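Alpha-rhamnosidase (PDB 6I60) probably hydrolyses terminal, non-reducing alpha-L-rhamnose residues of alpha-L-rhamnosides, and serves in the selective derhamnosylation of natural flavonoids. Local coordinates at residues Ile873-Gln876 and Ile881-Met884; Ile848-Pro853 and Glu925-Ile930; Asn912-Tyr915 and Asp920-Glu923; Ile767-Thr772 and Phe830-Ala835; Asn481-Gln486 and Phe519-Ile524. One frame throughout, in Å; residues are numbered along the deposited sequence.

Contact 1: residues Ile873-Gln876 and Ile881-Met884; sequences INWQ and IFSM
W875 and F882 lean obliquely on each other: W875 CE3 lies 3.5 Å from F882 CE1, and the phenyl plane is turned 32° from that of the indole six-membered ring. W875 CG, held between the backbone N and the carbonyl carbon (chi1 62°), places the indole beside F882. M884 emerges on the same face, with its CG 4.3 Å from W875 CB. These residues belong to the beta hairpin of strands 869-877 and 882-888, in an antiparallel sheet of the C-terminal domain. Q876 and S883 are its hydrogen-bonded pair: S883 N donates to Q876 O at 2.8 Å and Q876 N to S883 O at 3.2 Å. In the adjoining non-hydrogen-bonded pair, W875 and M884, the strands draw close enough for M884 CA to make a CA-H...O contact of 3.1 Å with N874 O. On the other face, Q876 CB and S883 CB are 4.1 Å apart. Farther out, a hydrogen bond from W875 NE1 to I834 O anchors the pyrrole edge of the indole, P851 and P853 pack against it, and V896 and V898 of strand 893-899 touch M884.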
# COMPACT_ATOMS: atom_id res chain seq x y z
N ILE A 873 19.52 -9.81 -8.61
CA ILE A 873 19.86 -10.25 -9.96
C ILE A 873 20.60 -9.11 -10.66
O ILE A 873 20.21 -7.95 -10.56
CB ILE A 873 18.62 -10.67 -10.77
CG1 ILE A 873 19.02 -11.16 -12.16
CG2 ILE A 873 17.61 -9.53 -10.86
CD1 ILE A 873 18.22 -12.34 -12.65
N ASN A 874 21.70 -9.45 -11.34
CA ASN A 874 22.48 -8.50 -12.12
C ASN A 874 22.90 -9.18 -13.41
O ASN A 874 23.29 -10.35 -13.40
CB ASN A 874 23.73 -8.02 -11.36
CG ASN A 874 23.43 -7.56 -9.95
OD1 ASN A 874 23.29 -6.36 -9.70
ND2 ASN A 874 23.34 -8.50 -9.02
N TRP A 875 22.84 -8.44 -14.52
CA TRP A 875 23.31 -8.98 -15.78
C TRP A 875 23.87 -7.86 -16.65
O TRP A 875 23.36 -6.74 -16.63
CB TRP A 875 22.21 -9.74 -16.53
CG TRP A 875 21.02 -8.92 -16.93
CD1 TRP A 875 19.83 -8.81 -16.26
CD2 TRP A 875 20.88 -8.11 -18.11
NE1 TRP A 875 18.98 -7.98 -16.94
CE2 TRP A 875 19.60 -7.54 -18.08
CE3 TRP A 875 21.73 -7.81 -19.18
CZ2 TRP A 875 19.13 -6.68 -19.08
CZ3 TRP A 875 21.27 -6.96 -20.18
CH2 TRP A 875 19.98 -6.41 -20.12
N GLN A 876 24.93 -8.18 -17.39
CA GLN A 876 25.56 -7.28 -18.34
C GLN A 876 25.67 -7.98 -19.68
O GLN A 876 25.95 -9.18 -19.74
CB GLN A 876 26.95 -6.84 -17.87
CG GLN A 876 26.97 -5.59 -17.02
CD GLN A 876 28.31 -5.39 -16.33
OE1 GLN A 876 28.39 -5.32 -15.10
NE2 GLN A 876 29.37 -5.29 -17.12
N ILE A 881 30.69 -11.37 -23.90
CA ILE A 881 30.38 -11.94 -22.60
C ILE A 881 29.01 -11.46 -22.15
O ILE A 881 28.70 -10.27 -22.22
CB ILE A 881 31.45 -11.58 -21.55
CG1 ILE A 881 32.85 -11.83 -22.11
CG2 ILE A 881 31.22 -12.37 -20.27
CD1 ILE A 881 33.78 -10.66 -21.99
N PHE A 882 28.18 -12.39 -21.67
CA PHE A 882 26.93 -12.07 -20.98
C PHE A 882 27.11 -12.45 -19.52
O PHE A 882 27.14 -13.63 -19.17
CB PHE A 882 25.74 -12.81 -21.60
CG PHE A 882 24.43 -12.47 -20.95
CD1 PHE A 882 23.86 -11.22 -21.14
CD2 PHE A 882 23.77 -13.39 -20.16
CE1 PHE A 882 22.65 -10.90 -20.54
CE2 PHE A 882 22.56 -13.07 -19.56
CZ PHE A 882 22.00 -11.83 -19.75
N SER A 883 27.24 -11.44 -18.66
CA SER A 883 27.47 -11.66 -17.24
C SER A 883 26.14 -11.81 -16.50
O SER A 883 25.09 -11.35 -16.96
CB SER A 883 28.28 -10.51 -16.64
OG SER A 883 29.57 -10.44 -17.21
N MET A 884 26.20 -12.46 -15.34
CA MET A 884 25.02 -12.63 -14.50
C MET A 884 25.47 -12.93 -13.08
O MET A 884 26.23 -13.87 -12.86
CB MET A 884 24.11 -13.74 -15.03
CG MET A 884 22.66 -13.57 -14.63
SD MET A 884 21.62 -14.90 -15.26
CE MET A 884 22.43 -15.27 -16.81

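Contact 2: residues Ile848-Pro853 and Glu925-Ile930; sequences IFEPHP and EKYIVI
E850 sends CG anti to its backbone N (chi1 -175°), and its extended chain carries the carboxylate to the phenol of Y927, whose own CG lies beside the backbone N (chi1 -66°). The two side chains cross at about a right angle, but the carboxylate and ring planes differ by only 32°. Apolar contact comes first, E850 CG lying 3.8 Å from Y927 CE1. Farther out, E850 CD is 3.8 Å from Y927 CZ, and E850 OE2 is 3.2 Å from Y927 OH. The same hydroxyl, Y927 OH, comes within 3.4 Å of H852 CE1.

The residues sit in the beta-rich C-terminal domain, where strands 846-849 and 927-932 flank strand 893-899 in a mixed sheet. E850 and H852 follow the end of the first of these strands, and Y927 begins the second. H852 NE2 donates to E850 OE2 at 2.5 Å, using the anti lone pair of that oxygen, and the acceptor lies close to the imidazole plane. The other ring nitrogen, H852 ND1, is hydrogen-bonded to D777 OD2, so carboxylates hold both nitrogens and fix the ring's rotation. E850 OE1 has its own partner in H897 ND1. A triethylene glycol molecule, probably from the crystallisation liquor, lies about 3 Å from the nearest side-chain atom of Y927 and is hydrogen-bonded to K926 NZ.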
# COMPACT_ATOMS: atom_id res chain seq x y z
N ILE A 848 13.15 -17.67 -9.71
CA ILE A 848 13.47 -17.85 -11.12
C ILE A 848 14.24 -16.62 -11.58
O ILE A 848 13.71 -15.51 -11.61
CB ILE A 848 12.20 -18.05 -11.97
CG1 ILE A 848 11.34 -19.17 -11.38
CG2 ILE A 848 12.58 -18.38 -13.41
CD1 ILE A 848 10.09 -19.45 -12.18
N PHE A 849 15.52 -16.82 -11.92
CA PHE A 849 16.38 -15.76 -12.43
C PHE A 849 16.44 -15.89 -13.95
O PHE A 849 17.30 -16.58 -14.50
CB PHE A 849 17.77 -15.84 -11.80
CG PHE A 849 17.78 -15.66 -10.31
CD1 PHE A 849 17.78 -14.40 -9.75
CD2 PHE A 849 17.82 -16.76 -9.47
CE1 PHE A 849 17.79 -14.23 -8.38
CE2 PHE A 849 17.83 -16.60 -8.10
CZ PHE A 849 17.82 -15.33 -7.55
N GLU A 850 15.51 -15.23 -14.63
CA GLU A 850 15.38 -15.30 -16.09
C GLU A 850 15.47 -13.90 -16.67
O GLU A 850 14.44 -13.24 -16.89
CB GLU A 850 14.08 -15.98 -16.49
CG GLU A 850 13.93 -16.20 -17.99
CD GLU A 850 12.54 -16.64 -18.37
OE1 GLU A 850 12.11 -17.73 -17.91
OE2 GLU A 850 11.87 -15.91 -19.12
N PRO A 851 16.67 -13.40 -16.96
CA PRO A 851 16.80 -12.07 -17.55
C PRO A 851 16.41 -12.05 -19.02
O PRO A 851 16.50 -13.06 -19.72
CB PRO A 851 18.29 -11.75 -17.36
CG PRO A 851 18.95 -13.08 -17.38
CD PRO A 851 17.98 -14.05 -16.76
N HIS A 852 15.98 -10.88 -19.47
CA HIS A 852 15.55 -10.68 -20.86
C HIS A 852 16.30 -9.48 -21.42
O HIS A 852 15.79 -8.35 -21.40
CB HIS A 852 14.04 -10.48 -20.95
CG HIS A 852 13.26 -11.74 -20.73
ND1 HIS A 852 12.46 -12.30 -21.70
CD2 HIS A 852 13.15 -12.54 -19.64
CE1 HIS A 852 11.90 -13.39 -21.23
NE2 HIS A 852 12.30 -13.57 -19.98
N PRO A 853 17.51 -9.68 -21.94
CA PRO A 853 18.26 -8.56 -22.53
C PRO A 853 17.79 -8.25 -23.94
O PRO A 853 18.31 -8.81 -24.91
CB PRO A 853 19.71 -9.05 -22.50
CG PRO A 853 19.62 -10.55 -22.46
CD PRO A 853 18.23 -10.96 -22.06
N GLU A 925 16.34 -25.40 -25.63
CA GLU A 925 16.56 -24.79 -26.94
C GLU A 925 16.45 -23.27 -26.92
O GLU A 925 16.54 -22.64 -27.98
CB GLU A 925 15.60 -25.35 -28.01
CG GLU A 925 15.58 -26.88 -28.10
CD GLU A 925 16.94 -27.51 -27.84
OE1 GLU A 925 17.04 -28.38 -26.95
OE2 GLU A 925 17.91 -27.13 -28.53
N LYS A 926 16.25 -22.65 -25.75
CA LYS A 926 16.17 -21.19 -25.65
C LYS A 926 16.98 -20.69 -24.46
O LYS A 926 17.54 -19.59 -24.50
CB LYS A 926 14.72 -20.72 -25.55
CG LYS A 926 14.13 -20.21 -26.85
CD LYS A 926 13.04 -19.17 -26.60
CE LYS A 926 12.69 -18.43 -27.89
NZ LYS A 926 12.58 -16.96 -27.68
N TYR A 927 17.06 -21.50 -23.41
CA TYR A 927 17.78 -21.13 -22.20
C TYR A 927 18.72 -22.25 -21.78
O TYR A 927 18.66 -23.38 -22.28
CB TYR A 927 16.80 -20.82 -21.05
CG TYR A 927 15.94 -19.60 -21.27
CD1 TYR A 927 16.44 -18.32 -21.07
CD2 TYR A 927 14.62 -19.73 -21.67
CE1 TYR A 927 15.65 -17.21 -21.27
CE2 TYR A 927 13.82 -18.62 -21.88
CZ TYR A 927 14.34 -17.36 -21.67
OH TYR A 927 13.54 -16.26 -21.87
N ILE A 928 19.61 -21.92 -20.85
CA ILE A 928 20.44 -22.89 -20.15
C ILE A 928 20.04 -22.85 -18.68
O ILE A 928 20.12 -21.79 -18.04
CB ILE A 928 21.94 -22.61 -20.32
CG1 ILE A 928 22.43 -23.13 -21.68
CG2 ILE A 928 22.75 -23.23 -19.19
CD1 ILE A 928 22.70 -24.62 -21.70
N VAL A 929 19.60 -23.99 -18.15
CA VAL A 929 19.01 -24.05 -16.82
C VAL A 929 20.09 -24.44 -15.81
O VAL A 929 20.78 -25.45 -15.98
CB VAL A 929 17.84 -25.04 -16.78
CG1 VAL A 929 17.22 -25.08 -15.40
CG2 VAL A 929 16.80 -24.67 -17.83
N ILE A 930 20.22 -23.64 -14.76
CA ILE A 930 21.13 -23.90 -13.66
C ILE A 930 20.34 -23.82 -12.36
O ILE A 930 19.59 -22.86 -12.14
CB ILE A 930 22.31 -22.90 -13.63
CG1 ILE A 930 23.06 -22.92 -14.96
CG2 ILE A 930 23.26 -23.23 -12.49
CD1 ILE A 930 23.88 -21.67 -15.21

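Contact 3: residues Asn912-Tyr915 and Asp920-Glu923; sequences NIIY and DLEE
This is a surface contact across a short connection, joining the chain at and just after edge strand 912-913 of one C-terminal sheet to residues 920-923, which run into the weakly bonded edge strand 922-923 of another. Its polar link is the hydrogen bond from Y915 OH to E923 OE1, 2.8 Å long. The oxygen is met on its syn side, 23° out of the carboxylate plane, and lies at the edge of the tyrosine ring, whose plane is turned 58° from the carboxylate. Y915 reaches it with CG anti to the backbone N (chi1 -172°), which carries the ring past D920 and L921 to E923. D920 CB touches that ring at Y915 CD2 (3.7 Å), and L921 N lies at the ring edge, 3.8 Å from the same Y915 CD2. L921 CD1 packs against I914 and the base of Y915, 3.9 Å from I914 CD1 and 4.1 Å from Y915 CB. The acidic ends have further partners: E923 OE2 makes a salt bridge with K900, probably favouring the ionised carboxylate, and D920 OD1 accepts from K917 N within the connection. Around the contact, the F905 ring lies nearly parallel to that of Y915, and I928 of strand 927-932 packs against both Y915 and E923.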
# COMPACT_ATOMS: atom_id res chain seq x y z
N ASN A 912 34.98 -21.68 -12.89
CA ASN A 912 34.73 -23.08 -13.23
C ASN A 912 33.87 -23.14 -14.48
O ASN A 912 32.77 -22.59 -14.51
CB ASN A 912 34.05 -23.81 -12.08
CG ASN A 912 34.78 -23.64 -10.76
OD1 ASN A 912 36.01 -23.61 -10.72
ND2 ASN A 912 34.03 -23.54 -9.67
N ILE A 913 34.37 -23.82 -15.51
CA ILE A 913 33.60 -24.06 -16.72
C ILE A 913 32.62 -25.19 -16.47
O ILE A 913 32.99 -26.24 -15.93
CB ILE A 913 34.53 -24.38 -17.90
CG1 ILE A 913 35.74 -23.43 -17.91
CG2 ILE A 913 33.78 -24.30 -19.22
CD1 ILE A 913 36.99 -24.01 -17.27
N ILE A 914 31.36 -24.98 -16.86
CA ILE A 914 30.30 -25.92 -16.49
C ILE A 914 29.48 -26.34 -17.70
O ILE A 914 28.44 -26.99 -17.55
CB ILE A 914 29.40 -25.31 -15.40
CG1 ILE A 914 28.94 -23.91 -15.82
CG2 ILE A 914 30.13 -25.25 -14.07
CD1 ILE A 914 27.87 -23.33 -14.93
N TYR A 915 29.93 -25.98 -18.90
CA TYR A 915 29.18 -26.33 -20.11
C TYR A 915 30.12 -26.26 -21.32
O TYR A 915 30.24 -25.22 -21.96
CB TYR A 915 27.98 -25.43 -20.30
CG TYR A 915 27.06 -25.85 -21.42
CD1 TYR A 915 27.23 -25.34 -22.71
CD2 TYR A 915 26.02 -26.74 -21.20
CE1 TYR A 915 26.40 -25.72 -23.74
CE2 TYR A 915 25.18 -27.12 -22.23
CZ TYR A 915 25.37 -26.61 -23.49
OH TYR A 915 24.54 -26.99 -24.52
N ASP A 920 25.88 -30.96 -20.69
CA ASP A 920 26.51 -30.62 -19.41
C ASP A 920 25.50 -30.05 -18.43
O ASP A 920 25.64 -30.25 -17.22
CB ASP A 920 27.66 -29.64 -19.64
CG ASP A 920 28.93 -30.32 -20.11
OD1 ASP A 920 29.37 -30.04 -21.24
OD2 ASP A 920 29.48 -31.14 -19.34
N LEU A 921 24.50 -29.32 -18.92
CA LEU A 921 23.45 -28.77 -18.08
C LEU A 921 22.12 -28.88 -18.82
O LEU A 921 22.08 -29.21 -20.01
CB LEU A 921 23.73 -27.31 -17.71
CG LEU A 921 24.90 -27.04 -16.75
CD1 LEU A 921 25.50 -25.67 -17.00
CD2 LEU A 921 24.44 -27.18 -15.31
N GLU A 922 21.03 -28.61 -18.11
CA GLU A 922 19.72 -28.63 -18.72
C GLU A 922 19.55 -27.46 -19.69
O GLU A 922 20.15 -26.39 -19.52
CB GLU A 922 18.62 -28.57 -17.66
CG GLU A 922 18.67 -29.70 -16.65
CD GLU A 922 17.69 -29.50 -15.50
OE1 GLU A 922 18.13 -29.49 -14.33
OE2 GLU A 922 16.48 -29.34 -15.78
N GLU A 923 18.73 -27.67 -20.71
CA GLU A 923 18.43 -26.62 -21.68
C GLU A 923 17.14 -26.97 -22.40
O GLU A 923 16.75 -28.14 -22.49
CB GLU A 923 19.58 -26.43 -22.68
CG GLU A 923 19.86 -27.64 -23.56
CD GLU A 923 21.23 -27.56 -24.22
OE1 GLU A 923 22.15 -28.28 -23.77
OE2 GLU A 923 21.38 -26.79 -25.18

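Contact 4: residues Ile767-Thr772 and Phe830-Ala835; sequences IFDVLT and FYRVIA
R832 NH2 and D769 OD1 form a salt bridge 2.6 Å long, and the hydrogen bond within the pair is weak. The oxygen sits at the edge of the guanidinium, in its plane, while the carboxylate itself is turned 88° to it. A single nitrogen thus meets chiefly a single oxygen, without a two-pronged pairing.

Beside the salt bridge lies an apolar meeting. With OG1 beside the backbone N (chi1 -53°), T772 CG2 is left to point across the interface, where it meets V833 tip to tip, 3.7 Å from V833 CG1 and 3.7 Å from V833 CG2. T772 also approaches F768 O twice, from opposite faces of the carbonyl plane: T772 OG1 donates at 2.7 Å and T772 N, in the regular helical bond, at 3.2 Å. The threonine hydroxyl is also hydrogen-bonded to W829 NE1, tying T772 to helix 826-835 just ahead of residues 830-835.

Both helices belong to the six-hairpin glycosidase domain, an (alpha/alpha)6 barrel in this family. The axes of the two segments come within 11.2 Å, 30° from parallel. The second ends in a wider pi-type turn, with A835 N bonded to F830 O. D769 is buried, and R832 would be expected to stabilise its negative charge; R765 adds a long, weak ion pair at D769 OD2.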
# COMPACT_ATOMS: atom_id res chain seq x y z
N ILE A 767 -0.73 -7.41 -21.02
CA ILE A 767 -0.23 -7.46 -22.40
C ILE A 767 1.27 -7.70 -22.43
O ILE A 767 1.77 -8.45 -23.28
CB ILE A 767 -0.62 -6.17 -23.15
CG1 ILE A 767 -0.09 -6.22 -24.59
CG2 ILE A 767 -0.10 -4.94 -22.43
CD1 ILE A 767 -0.99 -5.54 -25.59
N PHE A 768 2.02 -7.10 -21.51
CA PHE A 768 3.47 -7.26 -21.54
C PHE A 768 3.88 -8.69 -21.18
O PHE A 768 4.82 -9.23 -21.77
CB PHE A 768 4.13 -6.27 -20.58
CG PHE A 768 3.96 -4.84 -20.99
CD1 PHE A 768 4.76 -4.28 -21.98
CD2 PHE A 768 2.99 -4.05 -20.40
CE1 PHE A 768 4.60 -2.97 -22.36
CE2 PHE A 768 2.82 -2.73 -20.78
CZ PHE A 768 3.63 -2.19 -21.76
N ASP A 769 3.18 -9.31 -20.23
CA ASP A 769 3.49 -10.68 -19.86
C ASP A 769 3.06 -11.67 -20.95
O ASP A 769 3.70 -12.71 -21.11
CB ASP A 769 2.81 -11.03 -18.54
CG ASP A 769 3.47 -10.36 -17.35
OD1 ASP A 769 4.72 -10.35 -17.28
OD2 ASP A 769 2.75 -9.83 -16.48
N VAL A 770 2.00 -11.35 -21.70
CA VAL A 770 1.55 -12.25 -22.75
C VAL A 770 2.59 -12.35 -23.86
O VAL A 770 2.96 -13.44 -24.30
CB VAL A 770 0.18 -11.80 -23.29
CG1 VAL A 770 -0.06 -12.37 -24.69
CG2 VAL A 770 -0.94 -12.24 -22.35
N LEU A 771 3.08 -11.20 -24.33
CA LEU A 771 4.10 -11.21 -25.37
C LEU A 771 5.40 -11.84 -24.88
O LEU A 771 6.10 -12.51 -25.65
CB LEU A 771 4.36 -9.80 -25.89
CG LEU A 771 3.15 -8.89 -26.10
CD1 LEU A 771 3.59 -7.44 -26.24
CD2 LEU A 771 2.34 -9.33 -27.31
N THR A 772 5.74 -11.63 -23.60
CA THR A 772 6.97 -12.21 -23.07
C THR A 772 6.87 -13.72 -22.95
O THR A 772 7.83 -14.44 -23.23
CB THR A 772 7.31 -11.58 -21.72
OG1 THR A 772 7.31 -10.15 -21.84
CG2 THR A 772 8.67 -12.05 -21.24
N PHE A 830 9.12 -4.62 -15.24
CA PHE A 830 10.54 -4.28 -15.18
C PHE A 830 11.30 -5.21 -14.25
O PHE A 830 12.45 -5.57 -14.53
CB PHE A 830 10.72 -2.83 -14.74
CG PHE A 830 10.09 -1.83 -15.66
CD1 PHE A 830 9.95 -2.10 -17.01
CD2 PHE A 830 9.65 -0.61 -15.17
CE1 PHE A 830 9.37 -1.17 -17.86
CE2 PHE A 830 9.07 0.32 -16.02
CZ PHE A 830 8.93 0.04 -17.36
N TYR A 831 10.68 -5.62 -13.14
CA TYR A 831 11.34 -6.49 -12.18
C TYR A 831 11.41 -7.93 -12.69
O TYR A 831 12.48 -8.56 -12.65
CB TYR A 831 10.60 -6.45 -10.84
CG TYR A 831 10.91 -5.24 -9.98
CD1 TYR A 831 10.18 -4.07 -10.11
CD2 TYR A 831 11.92 -5.28 -9.03
CE1 TYR A 831 10.45 -2.97 -9.32
CE2 TYR A 831 12.20 -4.19 -8.24
CZ TYR A 831 11.46 -3.03 -8.39
OH TYR A 831 11.73 -1.94 -7.60
N ARG A 832 10.29 -8.46 -13.18
CA ARG A 832 10.19 -9.89 -13.47
C ARG A 832 10.78 -10.26 -14.83
O ARG A 832 11.22 -11.41 -15.01
CB ARG A 832 8.73 -10.34 -13.41
CG ARG A 832 8.01 -9.97 -12.12
CD ARG A 832 6.55 -10.43 -12.13
NE ARG A 832 6.04 -10.62 -13.49
CZ ARG A 832 5.65 -11.79 -13.98
NH1 ARG A 832 5.70 -12.89 -13.24
NH2 ARG A 832 5.20 -11.87 -15.23
N VAL A 833 10.80 -9.34 -15.79
CA VAL A 833 11.22 -9.65 -17.16
C VAL A 833 12.53 -8.93 -17.51
O VAL A 833 13.53 -9.58 -17.83
CB VAL A 833 10.11 -9.31 -18.17
CG1 VAL A 833 10.64 -9.38 -19.59
CG2 VAL A 833 8.94 -10.26 -17.99
N ILE A 834 12.54 -7.60 -17.46
CA ILE A 834 13.73 -6.84 -17.84
C ILE A 834 14.89 -7.19 -16.92
O ILE A 834 15.96 -7.62 -17.37
CB ILE A 834 13.44 -5.33 -17.84
CG1 ILE A 834 12.53 -4.97 -19.01
CG2 ILE A 834 14.74 -4.54 -17.90
CD1 ILE A 834 12.38 -3.48 -19.23
N ALA A 835 14.70 -7.02 -15.62
CA ALA A 835 15.68 -7.50 -14.65
C ALA A 835 15.71 -9.02 -14.63
O ALA A 835 16.75 -9.64 -14.87
CB ALA A 835 15.37 -6.93 -13.27

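Contact 5: residues Asn481-Gln486 and Phe519-Ile524; sequences NIIWGQ and FNFDMI
Helix 473-488 runs regularly past the end of helix 514-520, I483 CA and N520 CA being 7.4 Å apart, and F521 is the first residue to leave helical geometry. Both segments belong to the six-hairpin glycosidase domain, the (alpha/alpha)6 barrel of this family, and the contact sets the side of helix 473-488 against the C-terminal end of the short helix 514-520. F521 makes the largest share of it. Its CG lies beside the backbone N (chi1 -41°), which directs the phenyl ring at the helix, where F521 CZ meets I483 CG2 at 4.0 Å and lies 3.8 Å from the backbone oxygen I483 O.

Next to it, Q486 has CG anti to the backbone N (chi1 -180°), and its aliphatic part runs antiparallel alongside the ring, with Q486 CG 3.6 Å from F521 CE2. I483 also reaches N520, crossing it obliquely: I483 CD1 is 4.0 Å from N520 OD1, and I483 CG1 is 4.1 Å from N520 ND2. The isoleucine thus lies against an amide whose polar atoms are satisfied elsewhere. N520 OD1 is hydrogen-bonded to Y831 OH and N520 ND2 to D827 OD2, both on helix 826-835, and these two bonds fix the rotation of the amide. The same side chain also shields one face of the following aromatic residue, N520 CB standing 3.5 Å above the centre of the F521 ring.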
# COMPACT_ATOMS: atom_id res chain seq x y z
N ASN A 481 8.53 7.48 -11.90
CA ASN A 481 7.21 8.08 -11.82
C ASN A 481 6.22 7.17 -11.10
O ASN A 481 5.32 7.66 -10.41
CB ASN A 481 6.70 8.43 -13.22
CG ASN A 481 7.34 9.68 -13.78
OD1 ASN A 481 8.51 9.97 -13.54
ND2 ASN A 481 6.56 10.44 -14.54
N ILE A 482 6.36 5.86 -11.25
CA ILE A 482 5.44 4.92 -10.62
C ILE A 482 5.69 4.86 -9.11
O ILE A 482 4.75 4.73 -8.32
CB ILE A 482 5.55 3.53 -11.28
CG1 ILE A 482 4.95 3.58 -12.69
CG2 ILE A 482 4.85 2.47 -10.45
CD1 ILE A 482 5.18 2.32 -13.50
N ILE A 483 6.95 4.97 -8.70
CA ILE A 483 7.28 4.91 -7.28
C ILE A 483 6.63 6.07 -6.53
O ILE A 483 6.05 5.89 -5.45
CB ILE A 483 8.81 4.90 -7.08
CG1 ILE A 483 9.38 3.52 -7.41
CG2 ILE A 483 9.18 5.31 -5.65
CD1 ILE A 483 10.79 3.30 -6.90
N TRP A 484 6.72 7.28 -7.09
CA TRP A 484 6.08 8.43 -6.47
C TRP A 484 4.56 8.36 -6.58
O TRP A 484 3.85 8.81 -5.68
CB TRP A 484 6.58 9.73 -7.10
CG TRP A 484 7.92 10.16 -6.59
CD1 TRP A 484 9.14 9.75 -7.05
CD2 TRP A 484 8.18 11.08 -5.53
NE1 TRP A 484 10.14 10.36 -6.33
CE2 TRP A 484 9.58 11.19 -5.40
CE3 TRP A 484 7.37 11.83 -4.68
CZ2 TRP A 484 10.18 12.01 -4.45
CZ3 TRP A 484 7.97 12.65 -3.73
CH2 TRP A 484 9.36 12.73 -3.63
N GLY A 485 4.05 7.78 -7.67
CA GLY A 485 2.61 7.69 -7.83
C GLY A 485 1.97 6.70 -6.87
O GLY A 485 0.89 6.95 -6.34
N GLN A 486 2.64 5.57 -6.64
CA GLN A 486 2.11 4.58 -5.70
C GLN A 486 2.09 5.13 -4.28
O GLN A 486 1.08 5.03 -3.58
CB GLN A 486 2.93 3.29 -5.78
CG GLN A 486 2.45 2.20 -4.84
CD GLN A 486 1.04 1.73 -5.16
OE1 GLN A 486 0.84 0.89 -6.04
NE2 GLN A 486 0.06 2.28 -4.46
N PHE A 519 6.46 -5.38 -5.12
CA PHE A 519 7.84 -5.41 -5.57
C PHE A 519 8.64 -4.22 -5.05
O PHE A 519 9.84 -4.35 -4.78
CB PHE A 519 7.90 -5.45 -7.10
CG PHE A 519 8.13 -6.82 -7.66
CD1 PHE A 519 7.07 -7.55 -8.18
CD2 PHE A 519 9.39 -7.39 -7.66
CE1 PHE A 519 7.27 -8.82 -8.70
CE2 PHE A 519 9.60 -8.66 -8.17
CZ PHE A 519 8.53 -9.37 -8.69
N ASN A 520 7.99 -3.07 -4.89
CA ASN A 520 8.69 -1.85 -4.51
C ASN A 520 8.67 -1.59 -3.01
O ASN A 520 9.63 -1.03 -2.47
CB ASN A 520 8.08 -0.65 -5.23
CG ASN A 520 8.60 -0.49 -6.64
OD1 ASN A 520 9.81 -0.59 -6.88
ND2 ASN A 520 7.70 -0.26 -7.58
N PHE A 521 7.60 -1.98 -2.31
CA PHE A 521 7.42 -1.63 -0.91
C PHE A 521 6.94 -2.84 -0.12
O PHE A 521 6.37 -3.78 -0.68
CB PHE A 521 6.44 -0.46 -0.75
CG PHE A 521 6.61 0.62 -1.78
CD1 PHE A 521 7.69 1.48 -1.73
CD2 PHE A 521 5.68 0.77 -2.80
CE1 PHE A 521 7.84 2.48 -2.68
CE2 PHE A 521 5.84 1.76 -3.75
CZ PHE A 521 6.92 2.61 -3.69
N ASP A 522 7.19 -2.80 1.19
CA ASP A 522 6.67 -3.80 2.11
C ASP A 522 5.18 -3.53 2.33
O ASP A 522 4.81 -2.54 2.97
CB ASP A 522 7.44 -3.75 3.43
CG ASP A 522 7.05 -4.86 4.38
OD1 ASP A 522 7.84 -5.17 5.31
OD2 ASP A 522 5.95 -5.44 4.21
N MET A 523 4.33 -4.40 1.79
CA MET A 523 2.90 -4.15 1.75
C MET A 523 2.05 -5.17 2.50
O MET A 523 0.82 -5.04 2.50
CB MET A 523 2.41 -4.08 0.30
CG MET A 523 3.23 -3.16 -0.59
SD MET A 523 2.68 -1.45 -0.51
CE MET A 523 0.91 -1.67 -0.50
N ILE A 524 2.66 -6.18 3.13
CA ILE A 524 1.86 -7.24 3.74
C ILE A 524 1.05 -6.69 4.92
O ILE A 524 -0.10 -7.08 5.13
CB ILE A 524 2.75 -8.42 4.16
CG1 ILE A 524 1.90 -9.51 4.82
CG2 ILE A 524 3.87 -7.97 5.09
CD1 ILE A 524 2.29 -10.91 4.44

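In the fold
Contacts 1, 2 and 3 lie in the C-terminal beta region, and contacts 4 and 5 in the helical barrel. Contact 1, whose centre is 11 Å from that of contact 2, is nested along the chain inside the loop that contact 2 closes; W875 CZ3 packs 3.5 Å from P853 CB. Contact 3, also nested there, joins contact 2 through a probable hydrogen bond from V929 N to E922 O, 2.8 Å. H852 carries contact 2 onto the barrel, its CE1 3.5 Å from T772 CG2 of contact 4. Within the barrel, contacts 4 and 5, centres 18 Å apart, meet where R832 CG packs 3.5 Å from F519 CZ. Triethylene glycol lies about 6 Å from the nearest side-chain atom of T772.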